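Local coordinates for uncharacterized protein MT2708 (PDB 2FGG) that is of unknown function but belongs to the Rv2632c-like family and is related to Rv1738 of Mycobacterium tuberculosis, at residues 12-17 with 27-32; 38-43 with 65-70; 22-27 with 55-60. One frame throughout, in Å; residues are numbered along the deposited sequence.

Contact 1: residues 12-17 with 27-32; sequences QIDVLI and KARLSW
The guanidinium of Arg29 receives Asp14 at its edge, where CB of Asp14 lies in the guanidinium plane, while the carboxylate comes in obliquely. The two planes stand 71° apart, and OD2 of Asp14 is 3.5 Å from NH2 of Arg29, a long salt bridge on an exposed surface. The Arg29 chain, extended as far as CD, bends at chi3 (46°), which turns NE and NH2 toward Asp14. The bridge joins a hydrogen-bonded antiparallel pair that exchanges two N-H...O bonds: the amide of Asp14 meets Arg29 O at 3.1 Å, and Arg29 N reaches Asp14 O at 3.0 Å. Leu16 and Lys27 form the next such pair, again with two bonds. Between them comes the non-hydrogen-bonded pair of Val15 and Ala28. On the face that carries Val15 and Ala28, Ile13 sets CG2 against CB of Ala28 at 3.8 Å and CG1 against CD1 of Leu30 at 4.1 Å. This is a beta hairpin, strands 14-19 and 24-32; the second strand bonds onward to strand 35-43 through Ala28 and Gly39, and Ala28 also touches Leu65 of helix 54-83.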
ATOM      1  N   GLN A  12      10.616  -5.546   3.152  1.00 69.51           N
ATOM      2  CA  GLN A  12      10.070  -5.824   1.850  1.00 69.33           C
ATOM      3  C   GLN A  12       8.573  -5.675   1.917  1.00 68.86           C
ATOM      4  O   GLN A  12       7.937  -6.099   2.884  1.00 68.90           O
ATOM      5  CB  GLN A  12      10.446  -7.219   1.390  1.00 69.70           C
ATOM      6  CG  GLN A  12      11.828  -7.262   0.806  1.00 71.28           C
ATOM      7  CD  GLN A  12      12.068  -8.513   0.036  1.00 73.34           C
ATOM      8  OE1 GLN A  12      11.914  -9.616   0.565  1.00 74.41           O
ATOM      9  NE2 GLN A  12      12.441  -8.364  -1.232  1.00 74.31           N
ATOM     10  N   ILE A  13       8.021  -5.039   0.895  1.00 68.02           N
ATOM     11  CA  ILE A  13       6.593  -4.955   0.730  1.00 67.39           C
ATOM     12  C   ILE A  13       6.250  -5.964  -0.356  1.00 67.43           C
ATOM     13  O   ILE A  13       6.806  -5.914  -1.451  1.00 67.34           O
ATOM     14  CB  ILE A  13       6.161  -3.523   0.355  1.00 67.13           C
ATOM     15  CG1 ILE A  13       6.429  -2.578   1.527  1.00 66.29           C
ATOM     16  CG2 ILE A  13       4.686  -3.469  -0.015  1.00 66.75           C
ATOM     17  CD1 ILE A  13       6.572  -1.152   1.121  1.00 64.26           C
ATOM     18  N   ASP A  14       5.361  -6.897  -0.025  1.00 67.21           N
ATOM     19  CA  ASP A  14       4.958  -7.968  -0.928  1.00 67.28           C
ATOM     20  C   ASP A  14       3.705  -7.557  -1.699  1.00 67.21           C
ATOM     21  O   ASP A  14       2.627  -7.456  -1.116  1.00 67.36           O
ATOM     22  CB  ASP A  14       4.684  -9.247  -0.130  1.00 67.19           C
ATOM     23  CG  ASP A  14       5.944  -9.825   0.526  1.00 67.93           C
ATOM     24  OD1 ASP A  14       7.006  -9.894  -0.129  1.00 68.21           O
ATOM     25  OD2 ASP A  14       5.864 -10.239   1.700  1.00 68.99           O
ATOM     26  N   VAL A  15       3.847  -7.330  -3.005  1.00 67.14           N
ATOM     27  CA  VAL A  15       2.724  -6.892  -3.849  1.00 66.83           C
ATOM     28  C   VAL A  15       2.139  -8.049  -4.647  1.00 66.82           C
ATOM     29  O   VAL A  15       2.871  -8.787  -5.293  1.00 66.53           O
ATOM     30  CB  VAL A  15       3.124  -5.764  -4.842  1.00 66.88           C
ATOM     31  CG1 VAL A  15       1.894  -5.231  -5.574  1.00 66.71           C
ATOM     32  CG2 VAL A  15       3.831  -4.639  -4.125  1.00 65.96           C
ATOM     33  N   LEU A  16       0.817  -8.194  -4.582  1.00 67.02           N
ATOM     34  CA  LEU A  16       0.080  -9.140  -5.408  1.00 67.10           C
ATOM     35  C   LEU A  16      -0.849  -8.368  -6.338  1.00 67.60           C
ATOM     36  O   LEU A  16      -1.574  -7.491  -5.890  1.00 67.53           O
ATOM     37  CB  LEU A  16      -0.725 -10.094  -4.522  1.00 66.86           C
ATOM     38  CG  LEU A  16      -1.777 -11.026  -5.139  1.00 66.77           C
ATOM     39  CD1 LEU A  16      -1.143 -12.146  -5.953  1.00 66.07           C
ATOM     40  CD2 LEU A  16      -2.670 -11.604  -4.060  1.00 66.80           C
ATOM     41  N   ILE A  17      -0.809  -8.685  -7.631  1.00 68.45           N
ATOM     42  CA  ILE A  17      -1.744  -8.116  -8.609  1.00 69.26           C
ATOM     43  C   ILE A  17      -2.620  -9.216  -9.197  1.00 69.88           C
ATOM     44  O   ILE A  17      -2.113 -10.120  -9.853  1.00 69.96           O
ATOM     45  CB  ILE A  17      -1.027  -7.392  -9.780  1.00 69.20           C
ATOM     46  CG1 ILE A  17       0.009  -6.388  -9.274  1.00 69.12           C
ATOM     47  CG2 ILE A  17      -2.037  -6.699 -10.693  1.00 69.28           C
ATOM     48  CD1 ILE A  17       1.426  -6.914  -9.306  1.00 69.39           C
ATOM     49  N   LYS A  27      -2.736  -5.725  -3.883  1.00 65.17           N
ATOM     50  CA  LYS A  27      -2.561  -5.704  -2.449  1.00 64.96           C
ATOM     51  C   LYS A  27      -1.073  -5.534  -2.162  1.00 65.08           C
ATOM     52  O   LYS A  27      -0.253  -6.269  -2.716  1.00 65.16           O
ATOM     53  CB  LYS A  27      -3.099  -6.993  -1.836  1.00 64.71           C
ATOM     54  CG  LYS A  27      -4.619  -7.057  -1.820  1.00 64.69           C
ATOM     55  CD  LYS A  27      -5.132  -8.411  -1.373  1.00 63.47           C
ATOM     56  CE  LYS A  27      -6.615  -8.349  -1.129  1.00 63.36           C
ATOM     57  NZ  LYS A  27      -7.052  -9.477  -0.274  1.00 64.13           N
ATOM     58  N   ALA A  28      -0.733  -4.536  -1.339  1.00 65.10           N
ATOM     59  CA  ALA A  28       0.645  -4.308  -0.877  1.00 65.10           C
ATOM     60  C   ALA A  28       0.746  -4.554   0.630  1.00 65.34           C
ATOM     61  O   ALA A  28       0.230  -3.773   1.430  1.00 65.55           O
ATOM     62  CB  ALA A  28       1.100  -2.908  -1.223  1.00 65.19           C
ATOM     63  N   ARG A  29       1.410  -5.646   1.007  1.00 65.41           N
ATOM     64  CA  ARG A  29       1.502  -6.073   2.400  1.00 65.62           C
ATOM     65  C   ARG A  29       2.832  -5.694   3.036  1.00 65.04           C
ATOM     66  O   ARG A  29       3.887  -6.006   2.508  1.00 65.10           O
ATOM     67  CB  ARG A  29       1.273  -7.587   2.518  1.00 65.43           C
ATOM     68  CG  ARG A  29       1.431  -8.135   3.942  1.00 66.64           C
ATOM     69  CD  ARG A  29       1.323  -9.653   4.020  1.00 67.06           C
ATOM     70  NE  ARG A  29       2.106 -10.321   2.979  1.00 70.62           N
ATOM     71  CZ  ARG A  29       2.134 -11.637   2.773  1.00 71.33           C
ATOM     72  NH1 ARG A  29       1.427 -12.460   3.544  1.00 71.85           N
ATOM     73  NH2 ARG A  29       2.878 -12.133   1.792  1.00 71.72           N
ATOM     74  N   LEU A  30       2.759  -5.024   4.178  1.00 64.82           N
ATOM     75  CA  LEU A  30       3.934  -4.679   4.969  1.00 64.42           C
ATOM     76  C   LEU A  30       3.759  -5.176   6.409  1.00 64.63           C
ATOM     77  O   LEU A  30       2.715  -4.952   7.027  1.00 64.81           O
ATOM     78  CB  LEU A  30       4.162  -3.158   4.941  1.00 64.24           C
ATOM     79  CG  LEU A  30       5.188  -2.515   5.886  1.00 63.80           C
ATOM     80  CD1 LEU A  30       6.614  -2.989   5.608  1.00 62.25           C
ATOM     81  CD2 LEU A  30       5.105  -1.007   5.801  1.00 63.60           C
ATOM     82  N   SER A  31       4.768  -5.868   6.930  1.00 64.66           N
ATOM     83  CA  SER A  31       4.808  -6.219   8.343  1.00 64.75           C
ATOM     84  C   SER A  31       5.469  -5.083   9.095  1.00 64.80           C
ATOM     85  O   SER A  31       6.639  -4.780   8.862  1.00 64.62           O
ATOM     86  CB  SER A  31       5.583  -7.513   8.566  1.00 64.82           C
ATOM     87  OG  SER A  31       4.795  -8.639   8.234  1.00 65.56           O
ATOM     88  N   TRP A  32       4.715  -4.447   9.987  1.00 65.22           N
ATOM     89  CA  TRP A  32       5.205  -3.252  10.684  1.00 65.80           C
ATOM     90  C   TRP A  32       4.671  -3.109  12.107  1.00 66.39           C
ATOM     91  O   TRP A  32       3.468  -3.212  12.342  1.00 66.50           O
ATOM     92  CB  TRP A  32       4.910  -1.980   9.876  1.00 65.41           C
ATOM     93  CG  TRP A  32       5.565  -0.769  10.453  1.00 64.91           C
ATOM     94  CD1 TRP A  32       4.968   0.218  11.179  1.00 64.63           C
ATOM     95  CD2 TRP A  32       6.954  -0.433  10.380  1.00 64.84           C
ATOM     96  NE1 TRP A  32       5.898   1.156  11.555  1.00 64.49           N
ATOM     97  CE2 TRP A  32       7.126   0.780  11.080  1.00 64.68           C
ATOM     98  CE3 TRP A  32       8.072  -1.040   9.791  1.00 64.53           C
ATOM     99  CZ2 TRP A  32       8.374   1.404  11.207  1.00 64.78           C
ATOM    100  CZ3 TRP A  32       9.315  -0.422   9.921  1.00 64.62           C
ATOM    101  CH2 TRP A  32       9.452   0.788  10.621  1.00 64.81           C
TER
HETATM  102  O   HOH W   1       6.839  -6.804   4.996  1.00 62.22           O

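Contact 2: residues 38-43 with 65-70; sequences VGVGLA and LSDLAN
Asp67 extends its carboxylate with CG opposite the backbone N (chi1 -175°), which carries OD2 off helix 54-83 and over to the backbone of strand 35-43, where it takes the amide of Val40. CB of Leu68, the next residue, settles 4.0 Å from CA of Gly39. The bond from Val40 N to Asp67 OD2 is short, 2.8 Å, and nearly straight, with 169° at the hydrogen; the carboxylate uses the anti lone pair of OD2, the one turned away from OD1. The same oxygen lies 3.3 Å from CA of Gly39, so the carboxylate rests against the strand backbone rather than against side chains.

What this arrangement illustrates is helix-on-sheet packing at very close range: the helix crosses the outer strand of a three-stranded antiparallel sheet with the local axes 5.9 Å apart and the two directions 145° from each other. Gly39, with no side chain, lies directly against the helix, and its CA comes to 4.2 Å from the CA of Leu68. Val40 turns its side chain away from the helix, although its CB still passes 4.1 Å from Asp67 OD2. The other carboxylate oxygen, OD1, is hydrogen-bonded to Gln71 NE2 one turn further along the helix, and that amide nitrogen also bonds Val38 O on the strand.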
ATOM      1  N   VAL A  38      -1.959  -3.905   5.049  1.00 68.35           N
ATOM      2  CA  VAL A  38      -2.254  -4.169   3.645  1.00 66.50           C
ATOM      3  C   VAL A  38      -2.904  -2.959   3.011  1.00 65.52           C
ATOM      4  O   VAL A  38      -3.939  -2.486   3.465  1.00 65.37           O
ATOM      5  CB  VAL A  38      -3.170  -5.402   3.453  1.00 66.46           C
ATOM      6  CG1 VAL A  38      -3.267  -5.771   1.979  1.00 65.71           C
ATOM      7  CG2 VAL A  38      -2.654  -6.582   4.247  1.00 66.04           C
ATOM      8  N   GLY A  39      -2.272  -2.460   1.962  1.00 64.65           N
ATOM      9  CA  GLY A  39      -2.857  -1.435   1.117  1.00 63.83           C
ATOM     10  C   GLY A  39      -3.557  -2.113  -0.039  1.00 63.13           C
ATOM     11  O   GLY A  39      -3.008  -3.035  -0.642  1.00 62.87           O
ATOM     12  N   VAL A  40      -4.778  -1.681  -0.336  1.00 62.48           N
ATOM     13  CA  VAL A  40      -5.559  -2.292  -1.402  1.00 61.89           C
ATOM     14  C   VAL A  40      -5.875  -1.249  -2.464  1.00 61.67           C
ATOM     15  O   VAL A  40      -6.326  -0.155  -2.145  1.00 61.57           O
ATOM     16  CB  VAL A  40      -6.852  -2.947  -0.860  1.00 61.90           C
ATOM     17  CG1 VAL A  40      -7.460  -3.872  -1.905  1.00 61.77           C
ATOM     18  CG2 VAL A  40      -6.564  -3.736   0.409  1.00 61.55           C
ATOM     19  N   GLY A  41      -5.613  -1.602  -3.721  1.00 61.64           N
ATOM     20  CA  GLY A  41      -5.883  -0.735  -4.863  1.00 62.00           C
ATOM     21  C   GLY A  41      -6.642  -1.431  -5.983  1.00 62.29           C
ATOM     22  O   GLY A  41      -6.425  -2.607  -6.243  1.00 61.84           O
ATOM     23  N   LEU A  42      -7.526  -0.691  -6.650  1.00 62.99           N
ATOM     24  CA  LEU A  42      -8.392  -1.242  -7.688  1.00 64.10           C
ATOM     25  C   LEU A  42      -8.492  -0.339  -8.904  1.00 64.74           C
ATOM     26  O   LEU A  42      -8.690   0.862  -8.769  1.00 64.67           O
ATOM     27  CB  LEU A  42      -9.796  -1.451  -7.131  1.00 64.12           C
ATOM     28  CG  LEU A  42     -10.024  -2.703  -6.294  1.00 64.87           C
ATOM     29  CD1 LEU A  42     -10.813  -2.368  -5.041  1.00 65.65           C
ATOM     30  CD2 LEU A  42     -10.732  -3.766  -7.126  1.00 65.91           C
ATOM     31  N   ALA A  43      -8.348  -0.941 -10.080  1.00 65.93           N
ATOM     32  CA  ALA A  43      -8.652  -0.323 -11.367  1.00 67.46           C
ATOM     33  C   ALA A  43      -9.545  -1.356 -12.042  1.00 68.72           C
ATOM     34  O   ALA A  43      -9.228  -2.529 -11.916  1.00 69.08           O
ATOM     35  CB  ALA A  43      -7.376  -0.141 -12.143  1.00 67.30           C
ATOM     36  N   LEU A  65      -0.400   1.384  -2.933  1.00 57.51           N
ATOM     37  CA  LEU A  65       0.689   2.017  -2.184  1.00 57.81           C
ATOM     38  C   LEU A  65       0.250   3.305  -1.482  1.00 58.33           C
ATOM     39  O   LEU A  65       0.722   3.595  -0.390  1.00 58.49           O
ATOM     40  CB  LEU A  65       1.892   2.281  -3.096  1.00 57.79           C
ATOM     41  CG  LEU A  65       2.614   1.067  -3.693  1.00 56.94           C
ATOM     42  CD1 LEU A  65       3.731   1.534  -4.600  1.00 53.76           C
ATOM     43  CD2 LEU A  65       3.148   0.099  -2.633  1.00 56.02           C
ATOM     44  N   SER A  66      -0.638   4.065  -2.126  1.00 59.05           N
ATOM     45  CA  SER A  66      -1.286   5.233  -1.533  1.00 60.09           C
ATOM     46  C   SER A  66      -2.035   4.850  -0.287  1.00 60.01           C
ATOM     47  O   SER A  66      -1.973   5.550   0.716  1.00 60.46           O
ATOM     48  CB  SER A  66      -2.312   5.851  -2.488  1.00 60.13           C
ATOM     49  OG  SER A  66      -1.729   6.158  -3.729  1.00 63.06           O
ATOM     50  N   ASP A  67      -2.788   3.760  -0.378  1.00 60.41           N
ATOM     51  CA  ASP A  67      -3.574   3.263   0.736  1.00 60.41           C
ATOM     52  C   ASP A  67      -2.637   2.964   1.899  1.00 60.40           C
ATOM     53  O   ASP A  67      -2.871   3.392   3.021  1.00 60.70           O
ATOM     54  CB  ASP A  67      -4.333   2.003   0.323  1.00 60.66           C
ATOM     55  CG  ASP A  67      -5.269   1.506   1.399  1.00 61.63           C
ATOM     56  OD1 ASP A  67      -5.630   2.309   2.283  1.00 65.11           O
ATOM     57  OD2 ASP A  67      -5.660   0.321   1.368  1.00 62.79           O
ATOM     58  N   LEU A  68      -1.564   2.241   1.613  1.00 60.14           N
ATOM     59  CA  LEU A  68      -0.629   1.832   2.634  1.00 60.05           C
ATOM     60  C   LEU A  68       0.099   3.047   3.200  1.00 60.55           C
ATOM     61  O   LEU A  68       0.287   3.137   4.414  1.00 60.93           O
ATOM     62  CB  LEU A  68       0.341   0.791   2.079  1.00 59.73           C
ATOM     63  CG  LEU A  68       1.395   0.181   3.003  1.00 59.82           C
ATOM     64  CD1 LEU A  68       0.773  -0.590   4.157  1.00 59.36           C
ATOM     65  CD2 LEU A  68       2.305  -0.708   2.199  1.00 59.55           C
ATOM     66  N   ALA A  69       0.497   3.977   2.331  1.00 60.41           N
ATOM     67  CA  ALA A  69       1.104   5.234   2.769  1.00 60.31           C
ATOM     68  C   ALA A  69       0.180   5.981   3.734  1.00 60.76           C
ATOM     69  O   ALA A  69       0.630   6.444   4.785  1.00 61.05           O
ATOM     70  CB  ALA A  69       1.448   6.106   1.588  1.00 60.04           C
ATOM     71  N   ASN A  70      -1.109   6.066   3.393  1.00 60.96           N
ATOM     72  CA  ASN A  70      -2.102   6.733   4.233  1.00 61.11           C
ATOM     73  C   ASN A  70      -2.279   6.049   5.579  1.00 60.77           C
ATOM     74  O   ASN A  70      -2.474   6.705   6.597  1.00 61.24           O
ATOM     75  CB  ASN A  70      -3.452   6.828   3.532  1.00 61.38           C
ATOM     76  CG  ASN A  70      -3.422   7.731   2.308  1.00 64.45           C
ATOM     77  OD1 ASN A  70      -2.634   8.687   2.217  1.00 67.10           O
ATOM     78  ND2 ASN A  70      -4.288   7.428   1.346  1.00 66.86           N
TER

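Contact 3: residues 22-27 with 55-60; sequences ERTRAK and IGDELA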
ATOM      1  N   GLU A  22     -13.265  -7.091 -14.452  1.00 79.15           N
ATOM      2  CA  GLU A  22     -12.730  -6.128 -15.455  1.00 78.76           C
ATOM      3  C   GLU A  22     -11.309  -5.489 -15.359  1.00 78.08           C
ATOM      4  O   GLU A  22     -10.756  -5.203 -16.426  1.00 78.35           O
ATOM      5  CB  GLU A  22     -13.784  -5.054 -15.834  1.00 79.00           C
ATOM      6  CG  GLU A  22     -13.841  -3.801 -14.937  1.00 79.70           C
ATOM      7  CD  GLU A  22     -15.045  -3.770 -13.994  1.00 80.55           C
ATOM      8  OE1 GLU A  22     -14.976  -3.054 -12.971  1.00 80.63           O
ATOM      9  OE2 GLU A  22     -16.062  -4.447 -14.278  1.00 81.15           O
ATOM     10  N   ARG A  23     -10.683  -5.215 -14.203  1.00 76.92           N
ATOM     11  CA  ARG A  23     -11.115  -5.219 -12.789  1.00 75.82           C
ATOM     12  C   ARG A  23      -9.915  -5.752 -12.025  1.00 74.44           C
ATOM     13  O   ARG A  23     -10.011  -6.740 -11.307  1.00 74.34           O
ATOM     14  CB  ARG A  23     -12.349  -6.063 -12.460  1.00 76.18           C
ATOM     15  CG  ARG A  23     -13.334  -5.446 -11.449  1.00 77.89           C
ATOM     16  CD  ARG A  23     -12.778  -4.219 -10.703  1.00 80.65           C
ATOM     17  NE  ARG A  23     -13.829  -3.221 -10.478  1.00 83.00           N
ATOM     18  CZ  ARG A  23     -13.619  -1.929 -10.222  1.00 83.97           C
ATOM     19  NH1 ARG A  23     -12.385  -1.443 -10.151  1.00 84.61           N
ATOM     20  NH2 ARG A  23     -14.652  -1.114 -10.038  1.00 84.41           N
ATOM     21  N   THR A  24      -8.775  -5.096 -12.207  1.00 72.84           N
ATOM     22  CA  THR A  24      -7.524  -5.535 -11.601  1.00 71.27           C
ATOM     23  C   THR A  24      -7.286  -4.923 -10.210  1.00 70.28           C
ATOM     24  O   THR A  24      -7.487  -3.729  -9.997  1.00 70.10           O
ATOM     25  CB  THR A  24      -6.315  -5.368 -12.580  1.00 71.22           C
ATOM     26  OG1 THR A  24      -5.150  -4.934 -11.871  1.00 71.06           O
ATOM     27  CG2 THR A  24      -6.630  -4.381 -13.696  1.00 71.04           C
ATOM     28  N   ARG A  25      -6.877  -5.769  -9.268  1.00 69.17           N
ATOM     29  CA  ARG A  25      -6.690  -5.370  -7.875  1.00 68.29           C
ATOM     30  C   ARG A  25      -5.288  -5.683  -7.380  1.00 67.28           C
ATOM     31  O   ARG A  25      -4.761  -6.760  -7.621  1.00 66.92           O
ATOM     32  CB  ARG A  25      -7.703  -6.077  -6.971  1.00 68.65           C
ATOM     33  CG  ARG A  25      -7.603  -5.697  -5.497  1.00 69.87           C
ATOM     34  CD  ARG A  25      -7.608  -6.935  -4.608  1.00 72.39           C
ATOM     35  NE  ARG A  25      -8.949  -7.481  -4.432  1.00 73.96           N
ATOM     36  CZ  ARG A  25      -9.214  -8.743  -4.098  1.00 75.24           C
ATOM     37  NH1 ARG A  25      -8.229  -9.614  -3.909  1.00 75.64           N
ATOM     38  NH2 ARG A  25     -10.473  -9.136  -3.969  1.00 75.41           N
ATOM     39  N   ALA A  26      -4.696  -4.731  -6.677  1.00 66.39           N
ATOM     40  CA  ALA A  26      -3.404  -4.945  -6.052  1.00 65.76           C
ATOM     41  C   ALA A  26      -3.496  -4.857  -4.537  1.00 65.44           C
ATOM     42  O   ALA A  26      -4.246  -4.051  -3.984  1.00 65.31           O
ATOM     43  CB  ALA A  26      -2.372  -3.973  -6.583  1.00 65.32           C
ATOM     44  N   LYS A  27      -2.736  -5.725  -3.883  1.00 65.17           N
ATOM     45  CA  LYS A  27      -2.561  -5.704  -2.449  1.00 64.96           C
ATOM     46  C   LYS A  27      -1.073  -5.534  -2.162  1.00 65.08           C
ATOM     47  O   LYS A  27      -0.253  -6.269  -2.716  1.00 65.16           O
ATOM     48  CB  LYS A  27      -3.099  -6.993  -1.836  1.00 64.71           C
ATOM     49  CG  LYS A  27      -4.619  -7.057  -1.820  1.00 64.69           C
ATOM     50  CD  LYS A  27      -5.132  -8.411  -1.373  1.00 63.47           C
ATOM     51  CE  LYS A  27      -6.615  -8.349  -1.129  1.00 63.36           C
ATOM     52  NZ  LYS A  27      -7.052  -9.477  -0.274  1.00 64.13           N
ATOM     53  N   ILE A  55      -1.150  -0.959 -17.792  1.00 57.05           N
ATOM     54  CA  ILE A  55      -1.878   0.217 -17.303  1.00 55.58           C
ATOM     55  C   ILE A  55      -2.731  -0.121 -16.076  1.00 54.96           C
ATOM     56  O   ILE A  55      -2.626   0.544 -15.050  1.00 54.65           O
ATOM     57  CB  ILE A  55      -2.750   0.883 -18.400  1.00 55.48           C
ATOM     58  CG1 ILE A  55      -1.888   1.364 -19.567  1.00 55.02           C
ATOM     59  CG2 ILE A  55      -3.530   2.059 -17.821  1.00 55.10           C
ATOM     60  CD1 ILE A  55      -2.678   1.824 -20.784  1.00 55.29           C
ATOM     61  N   GLY A  56      -3.558  -1.157 -16.181  1.00 54.23           N
ATOM     62  CA  GLY A  56      -4.378  -1.604 -15.059  1.00 53.78           C
ATOM     63  C   GLY A  56      -3.574  -2.025 -13.838  1.00 53.59           C
ATOM     64  O   GLY A  56      -3.940  -1.700 -12.713  1.00 53.38           O
ATOM     65  N   ASP A  57      -2.477  -2.745 -14.070  1.00 53.62           N
ATOM     66  CA  ASP A  57      -1.591  -3.221 -13.007  1.00 53.69           C
ATOM     67  C   ASP A  57      -0.926  -2.080 -12.269  1.00 53.63           C
ATOM     68  O   ASP A  57      -0.990  -2.012 -11.043  1.00 54.33           O
ATOM     69  CB  ASP A  57      -0.494  -4.131 -13.568  1.00 53.92           C
ATOM     70  CG  ASP A  57      -1.024  -5.439 -14.099  1.00 54.33           C
ATOM     71  OD1 ASP A  57      -2.246  -5.696 -14.004  1.00 55.17           O
ATOM     72  OD2 ASP A  57      -0.205  -6.208 -14.639  1.00 55.39           O
ATOM     73  N   GLU A  58      -0.278  -1.187 -13.009  1.00 53.28           N
ATOM     74  CA  GLU A  58       0.426  -0.061 -12.389  1.00 52.92           C
ATOM     75  C   GLU A  58      -0.504   0.940 -11.687  1.00 52.81           C
ATOM     76  O   GLU A  58      -0.118   1.553 -10.693  1.00 53.43           O
ATOM     77  CB  GLU A  58       1.346   0.641 -13.399  1.00 52.82           C
ATOM     78  CG  GLU A  58       0.636   1.360 -14.533  1.00 51.69           C
ATOM     79  CD  GLU A  58       1.538   1.663 -15.705  1.00 50.82           C
ATOM     80  OE1 GLU A  58       2.691   1.196 -15.730  1.00 52.56           O
ATOM     81  OE2 GLU A  58       1.089   2.362 -16.625  1.00 49.91           O
ATOM     82  N   LEU A  59      -1.722   1.106 -12.194  1.00 52.29           N
ATOM     83  CA  LEU A  59      -2.712   1.944 -11.522  1.00 51.77           C
ATOM     84  C   LEU A  59      -3.200   1.304 -10.225  1.00 52.12           C
ATOM     85  O   LEU A  59      -3.407   1.993  -9.228  1.00 52.34           O
ATOM     86  CB  LEU A  59      -3.897   2.243 -12.444  1.00 51.54           C
ATOM     87  CG  LEU A  59      -5.037   3.130 -11.928  1.00 50.91           C
ATOM     88  CD1 LEU A  59      -4.523   4.392 -11.258  1.00 49.81           C
ATOM     89  CD2 LEU A  59      -5.996   3.481 -13.058  1.00 50.87           C
ATOM     90  N   ALA A  60      -3.394  -0.009 -10.244  1.00 52.44           N
ATOM     91  CA  ALA A  60      -3.784  -0.733  -9.050  1.00 52.81           C
ATOM     92  C   ALA A  60      -2.679  -0.657  -8.010  1.00 53.25           C
ATOM     93  O   ALA A  60      -2.954  -0.417  -6.844  1.00 54.17           O
ATOM     94  CB  ALA A  60      -4.101  -2.164  -9.373  1.00 52.53           C
TER
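Thr24 and Ala26, two residues apart on strand 24-32, both direct their side chains at helix 54-83, where Gly56, Asp57 and Ala60 receive them. The methyls of Ala26 and Ala60 face one another: each CB bond runs toward the opposite segment, and the two carbons meet at 3.7 Å. CB of Ala26 also lies 3.6 Å from Ala60 O, over the helix backbone. Ala60 in turn presses its methyl under the strand backbone, 3.8 Å from Thr24 O. Thr24 spreads its two branches over the preceding helical turn, CG2 resting 3.8 Å from CA of Gly56 while OG1 faces Gly56 O at 3.6 Å, too far for a hydrogen bond.

The principle at work is small residues bringing a helix close to the central strand of a three-stranded antiparallel sheet. Here the local axes approach to 7.3 Å and diverge by 37°. Gly56 brings bare backbone under the Thr24 methyl, and one turn on, Ala60 offers the strand only a methyl. Asp57 crosses Thr24 at about a right angle: its CB starts away from the strand, yet chi1 of -68° sets CG beside the backbone N and swings OD1 back to 3.7 Å from Thr24 OG1. OD1 also stands close to Glu19 OE1 on the first strand, a pairing of like charges that might favour a proton on one of the two carboxyl groups. On the opposite side of the strand Arg25 points away from the helix, and its guanidinium forms a salt bridge through NH1 with Glu18.

All three contacts belong to one beta-beta-beta-alpha arrangement, in which an antiparallel sheet of strands 14-19, 24-32 and 35-43, in that order, meets the single long helix 54-83. Contact 1 lies within the sheet; contacts 2 and 3 dock the helix on the outer and central strands, their centres about 11 Å apart. Contact 1 is centred about 10 Å from contact 2 and 14 Å from contact 3, with which it shares Lys27. Along the chain contact 1 closes before contact 2 opens, whereas contact 3 interleaves with both. Backbone pairing, Ala28 with Gly39 and Ala26 with Gly41, joins strands 24-32 and 35-43, and the helix packs on that shared sheet through contacts 2 and 3.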